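Local atomic coordinates of nitrate transport protein (Parabacteroides distasonis, PDB entry 3HN0), a protein that probably serves as the solute-binding component of an ABC transporter, perhaps for nitrate or a related small solute. Residues 99-113 / 123-135. Sequence-based numbering, arbitrary orientation.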
loop_
_atom_site.group_PDB
_atom_site.type_symbol
_atom_site.label_atom_id
_atom_site.label_comp_id
_atom_site.label_asym_id
_atom_site.label_seq_id
_atom_site.Cartn_x
_atom_site.Cartn_y
_atom_site.Cartn_z
ATOM N N LEU A 99 19.676 -15.062 -8.512
ATOM C CA LEU A 99 18.922 -14.571 -7.388
ATOM C C LEU A 99 18.569 -15.736 -6.501
ATOM O O LEU A 99 17.848 -16.653 -6.906
ATOM C CB LEU A 99 17.651 -13.837 -7.853
ATOM C CG LEU A 99 16.625 -13.400 -6.809
ATOM C CD1 LEU A 99 17.278 -12.537 -5.796
ATOM C CD2 LEU A 99 15.462 -12.661 -7.536
ATOM N N TYR A 100 19.092 -15.720 -5.288
ATOM C CA TYR A 100 18.869 -16.815 -4.375
ATOM C C TYR A 100 17.615 -16.572 -3.580
ATOM O O TYR A 100 17.460 -15.505 -2.969
ATOM C CB TYR A 100 20.050 -16.997 -3.436
ATOM C CG TYR A 100 21.223 -17.666 -4.083
ATOM C CD1 TYR A 100 22.042 -16.976 -4.951
ATOM C CD2 TYR A 100 21.505 -19.016 -3.841
ATOM C CE1 TYR A 100 23.152 -17.622 -5.581
ATOM C CE2 TYR A 100 22.589 -19.640 -4.419
ATOM C CZ TYR A 100 23.401 -18.943 -5.285
ATOM O OH TYR A 100 24.476 -19.581 -5.877
ATOM N N VAL A 101 16.761 -17.601 -3.546
ATOM C CA VAL A 101 15.448 -17.541 -2.939
ATOM C C VAL A 101 15.280 -18.702 -1.957
ATOM O O VAL A 101 15.550 -19.856 -2.292
ATOM C CB VAL A 101 14.350 -17.640 -4.071
ATOM C CG1 VAL A 101 12.975 -17.600 -3.479
ATOM C CG2 VAL A 101 14.551 -16.530 -5.114
ATOM N N PHE A 102 14.862 -18.389 -0.743
ATOM C CA PHE A 102 14.571 -19.398 0.245
ATOM C C PHE A 102 13.065 -19.804 0.133
ATOM O O PHE A 102 12.287 -19.176 -0.569
ATOM C CB PHE A 102 14.929 -18.893 1.643
ATOM C CG PHE A 102 14.077 -17.740 2.112
ATOM C CD1 PHE A 102 14.410 -16.412 1.771
ATOM C CD2 PHE A 102 12.951 -17.960 2.892
ATOM C CE1 PHE A 102 13.612 -15.349 2.184
ATOM C CE2 PHE A 102 12.168 -16.888 3.330
ATOM C CZ PHE A 102 12.486 -15.581 2.949
ATOM N N GLY A 103 12.689 -20.885 0.800
ATOM C CA GLY A 103 11.296 -21.330 0.810
ATOM C C GLY A 103 10.688 -21.657 -0.539
ATOM O O GLY A 103 9.531 -21.310 -0.819
ATOM N N ASN A 104 11.448 -22.364 -1.375
ATOM C CA ASN A 104 10.945 -22.842 -2.641
ATOM C C ASN A 104 9.518 -23.376 -2.511
ATOM O O ASN A 104 9.260 -24.156 -1.617
ATOM C CB ASN A 104 11.833 -23.956 -3.214
ATOM C CG ASN A 104 11.269 -24.522 -4.502
ATOM O OD1 ASN A 104 10.571 -25.542 -4.496
ATOM N ND2 ASN A 104 11.512 -23.834 -5.598
ATOM N N GLY A 105 8.629 -22.936 -3.402
ATOM C CA GLY A 105 7.234 -23.332 -3.422
ATOM C C GLY A 105 6.277 -22.651 -2.460
ATOM O O GLY A 105 5.080 -22.991 -2.446
ATOM N N THR A 106 6.790 -21.717 -1.656
ATOM C CA THR A 106 5.997 -21.050 -0.618
ATOM C C THR A 106 5.991 -19.549 -0.881
ATOM O O THR A 106 6.498 -19.101 -1.907
ATOM C CB THR A 106 6.509 -21.353 0.806
ATOM O OG1 THR A 106 7.763 -20.681 1.034
ATOM C CG2 THR A 106 6.673 -22.870 1.040
ATOM N N THR A 107 5.396 -18.782 0.037
ATOM C CA THR A 107 5.199 -17.340 -0.164
ATOM C C THR A 107 6.429 -16.580 -0.739
ATOM O O THR A 107 6.321 -15.925 -1.754
ATOM C CB THR A 107 4.653 -16.693 1.096
ATOM O OG1 THR A 107 3.451 -17.391 1.485
ATOM C CG2 THR A 107 4.304 -15.241 0.831
ATOM N N PRO A 108 7.589 -16.622 -0.056
ATOM C CA PRO A 108 8.713 -15.819 -0.572
ATOM C C PRO A 108 9.103 -16.114 -2.009
ATOM O O PRO A 108 9.418 -15.213 -2.787
ATOM C CB PRO A 108 9.875 -16.150 0.380
ATOM C CG PRO A 108 9.485 -17.394 1.098
ATOM C CD PRO A 108 7.947 -17.335 1.182
ATOM N N ASP A 109 9.075 -17.376 -2.402
ATOM C CA ASP A 109 9.358 -17.779 -3.768
ATOM C C ASP A 109 8.331 -17.218 -4.788
ATOM O O ASP A 109 8.669 -16.551 -5.774
ATOM C CB ASP A 109 9.341 -19.320 -3.802
ATOM C CG ASP A 109 9.668 -19.892 -5.152
ATOM O OD1 ASP A 109 10.201 -19.145 -5.999
ATOM O OD2 ASP A 109 9.407 -21.110 -5.349
ATOM N N ILE A 110 7.058 -17.459 -4.512
ATOM C CA ILE A 110 5.981 -16.991 -5.384
ATOM C C ILE A 110 5.988 -15.471 -5.569
ATOM O O ILE A 110 5.892 -14.976 -6.694
ATOM C CB ILE A 110 4.609 -17.488 -4.927
ATOM C CG1 ILE A 110 4.530 -19.011 -5.032
ATOM C CG2 ILE A 110 3.495 -16.813 -5.802
ATOM C CD1 ILE A 110 3.584 -19.692 -4.027
ATOM N N LEU A 111 6.156 -14.739 -4.470
ATOM C CA LEU A 111 6.198 -13.284 -4.526
ATOM C C LEU A 111 7.415 -12.752 -5.275
ATOM O O LEU A 111 7.346 -11.687 -5.917
ATOM C CB LEU A 111 6.089 -12.660 -3.126
ATOM C CG LEU A 111 4.682 -12.863 -2.479
ATOM C CD1 LEU A 111 4.562 -12.058 -1.179
ATOM C CD2 LEU A 111 3.540 -12.527 -3.432
ATOM N N THR A 112 8.527 -13.453 -5.188
ATOM C CA THR A 112 9.714 -13.055 -5.926
ATOM C C THR A 112 9.428 -13.267 -7.411
ATOM O O THR A 112 9.691 -12.393 -8.217
ATOM C CB THR A 112 10.952 -13.875 -5.467
ATOM O OG1 THR A 112 11.183 -13.597 -4.068
ATOM C CG2 THR A 112 12.194 -13.496 -6.251
ATOM N N ARG A 113 8.844 -14.407 -7.753
ATOM C CA ARG A 113 8.509 -14.654 -9.158
ATOM C C ARG A 113 7.519 -13.607 -9.672
ATOM O O ARG A 113 7.658 -13.100 -10.776
ATOM C CB ARG A 113 7.977 -16.076 -9.333
ATOM C CG ARG A 113 9.093 -17.130 -9.268
ATOM C CD ARG A 113 8.558 -18.483 -9.686
ATOM N NE ARG A 113 8.147 -19.284 -8.545
ATOM C CZ ARG A 113 7.147 -20.160 -8.537
ATOM N NH1 ARG A 113 6.373 -20.327 -9.606
ATOM N NH2 ARG A 113 6.908 -20.859 -7.431
ATOM N N TYR A 123 15.899 -12.668 -13.690
ATOM C CA TYR A 123 17.087 -13.181 -13.050
ATOM C C TYR A 123 16.924 -14.680 -12.821
ATOM O O TYR A 123 15.840 -15.123 -12.418
ATOM C CB TYR A 123 17.322 -12.513 -11.694
ATOM C CG TYR A 123 17.394 -11.013 -11.723
ATOM C CD1 TYR A 123 18.045 -10.334 -12.752
ATOM C CD2 TYR A 123 16.829 -10.270 -10.707
ATOM C CE1 TYR A 123 18.110 -8.948 -12.759
ATOM C CE2 TYR A 123 16.893 -8.902 -10.687
ATOM C CZ TYR A 123 17.530 -8.238 -11.721
ATOM O OH TYR A 123 17.575 -6.875 -11.706
ATOM N N PRO A 124 18.003 -15.446 -13.031
ATOM C CA PRO A 124 17.928 -16.884 -12.765
ATOM C C PRO A 124 17.715 -17.132 -11.278
ATOM O O PRO A 124 18.439 -16.571 -10.461
ATOM C CB PRO A 124 19.304 -17.402 -13.190
ATOM C CG PRO A 124 20.059 -16.207 -13.754
ATOM C CD PRO A 124 19.388 -14.995 -13.246
ATOM N N LEU A 125 16.721 -17.944 -10.936
ATOM C CA LEU A 125 16.425 -18.252 -9.533
ATOM C C LEU A 125 17.257 -19.438 -9.057
ATOM O O LEU A 125 17.392 -20.419 -9.753
ATOM C CB LEU A 125 14.938 -18.498 -9.342
ATOM C CG LEU A 125 14.079 -17.288 -9.727
ATOM C CD1 LEU A 125 12.582 -17.638 -9.675
ATOM C CD2 LEU A 125 14.395 -16.093 -8.824
ATOM N N ASN A 126 17.862 -19.324 -7.889
ATOM C CA ASN A 126 18.614 -20.412 -7.334
ATOM C C ASN A 126 18.062 -20.789 -5.977
ATOM O O ASN A 126 17.999 -19.967 -5.070
ATOM C CB ASN A 126 20.076 -20.018 -7.248
ATOM C CG ASN A 126 20.986 -21.195 -6.932
ATOM O OD1 ASN A 126 20.679 -22.048 -6.076
ATOM N ND2 ASN A 126 22.128 -21.237 -7.614
ATOM N N TYR A 127 17.672 -22.059 -5.857
ATOM C CA TYR A 127 17.005 -22.583 -4.685
ATOM C C TYR A 127 17.950 -23.480 -3.873
ATOM O O TYR A 127 17.512 -24.276 -3.041
ATOM C CB TYR A 127 15.756 -23.362 -5.116
ATOM C CG TYR A 127 14.692 -22.536 -5.800
ATOM C CD1 TYR A 127 13.971 -21.567 -5.094
ATOM C CD2 TYR A 127 14.404 -22.709 -7.162
ATOM C CE1 TYR A 127 12.978 -20.786 -5.736
ATOM C CE2 TYR A 127 13.431 -21.966 -7.793
ATOM C CZ TYR A 127 12.716 -20.996 -7.076
ATOM O OH TYR A 127 11.733 -20.312 -7.742
ATOM N N ALA A 128 19.242 -23.274 -4.054
ATOM C CA ALA A 128 20.275 -24.011 -3.320
ATOM C C ALA A 128 20.113 -23.893 -1.804
ATOM O O ALA A 128 20.432 -24.827 -1.085
ATOM C CB ALA A 128 21.679 -23.556 -3.765
ATOM N N PHE A 129 19.612 -22.758 -1.317
ATOM C CA PHE A 129 19.472 -22.532 0.109
ATOM C C PHE A 129 17.991 -22.405 0.458
ATOM O O PHE A 129 17.331 -21.481 -0.003
ATOM C CB PHE A 129 20.221 -21.244 0.493
ATOM C CG PHE A 129 21.728 -21.309 0.230
ATOM C CD1 PHE A 129 22.507 -22.284 0.840
ATOM C CD2 PHE A 129 22.350 -20.391 -0.606
ATOM C CE1 PHE A 129 23.883 -22.353 0.600
ATOM C CE2 PHE A 129 23.715 -20.453 -0.851
ATOM C CZ PHE A 129 24.483 -21.430 -0.243
ATOM N N ASN A 130 17.464 -23.293 1.295
ATOM C CA ASN A 130 16.010 -23.282 1.547
ATOM C C ASN A 130 15.591 -22.332 2.653
ATOM O O ASN A 130 14.395 -22.018 2.772
ATOM C CB ASN A 130 15.460 -24.687 1.825
ATOM C CG ASN A 130 13.935 -24.740 1.739
ATOM O OD1 ASN A 130 13.267 -25.085 2.701
ATOM N ND2 ASN A 130 13.393 -24.351 0.609
ATOM N N THR A 131 16.554 -21.852 3.444
ATOM C CA THR A 131 16.273 -20.931 4.536
ATOM C C THR A 131 16.983 -19.581 4.378
ATOM O O THR A 131 18.072 -19.461 3.735
ATOM C CB THR A 131 16.647 -21.482 5.932
ATOM O OG1 THR A 131 18.071 -21.497 6.102
ATOM C CG2 THR A 131 16.078 -22.891 6.181
ATOM N N ALA A 132 16.384 -18.591 5.025
ATOM C CA ALA A 132 16.917 -17.240 5.039
ATOM C C ALA A 132 18.271 -17.224 5.721
ATOM O O ALA A 132 19.151 -16.531 5.264
ATOM C CB ALA A 132 15.920 -16.240 5.712
ATOM N N GLY A 133 18.446 -18.002 6.797
ATOM C CA GLY A 133 19.731 -18.069 7.506
ATOM C C GLY A 133 20.836 -18.594 6.607
ATOM O O GLY A 133 21.963 -18.110 6.646
ATOM N N GLU A 134 20.493 -19.575 5.767
ATOM C CA GLU A 134 21.446 -20.160 4.845
ATOM C C GLU A 134 21.842 -19.198 3.733
ATOM O O GLU A 134 23.024 -19.138 3.366
ATOM C CB GLU A 134 20.909 -21.427 4.221
ATOM C CG GLU A 134 20.989 -22.622 5.239
ATOM C CD GLU A 134 20.135 -23.817 4.818
ATOM O OE1 GLU A 134 19.209 -23.656 4.011
ATOM O OE2 GLU A 134 20.381 -24.931 5.328
ATOM N N ILE A 135 20.856 -18.483 3.215
ATOM C CA ILE A 135 21.078 -17.410 2.237
ATOM C C ILE A 135 21.996 -16.338 2.818
ATOM O O ILE A 135 22.905 -15.879 2.130
ATOM C CB ILE A 135 19.778 -16.777 1.734
ATOM C CG1 ILE A 135 19.065 -17.772 0.796
ATOM C CG2 ILE A 135 20.075 -15.439 0.953
ATOM C CD1 ILE A 135 17.811 -17.282 0.197
HETATM O O HOH W 1 14.409 -22.287 -1.710
HETATM O O HOH W 2 10.583 -24.892 0.422
#
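Pro124 O accepts from Leu99 N (2.8 Å) and begins the parallel pairing of strands 99-100 and 125-126, which Asn126 N to Leu99 O and Val101 N to Asn126 O continue. Leu125 lies alongside Leu99, its CD2 against Val101 CG2 and its CD1 against Arg113 CG (3.5 Å). On the other face Asn126 CB lies over the centre of the Tyr100 ring, and chi1 of -169°, CG anti to the backbone N, lays the amide along the same face, planes 18° apart; OD1 accepts from Ala128 N in an Asx turn. The Tyr127 ring lies beside Val101, Asn104 ND2 sits 3.1 Å above its plane, and its hydroxyl donates to Asp109 OD1 (2.6 Å), while Arg113 NE approaches that oxygen from the opposite face of the carboxylate. Asp109 OD2 accepts from Gly105 N and pairs with Arg113 NH2 in a salt bridge. Replacing Asp109 by alanine is likely to leave the Tyr127 hydroxyl and Gly105 N without this carboxylate and to deprive Arg113 of its salt-bridge mate. Asn130 O takes Gly103 N (2.8 Å), Ala132 CB covers the Phe102 ring, and Ile135 CD1 meets that ring's edge. The parallel strands, joined through helix 107-119, make a beta-alpha-beta unit, as in lobes of periplasmic solute-binding proteins.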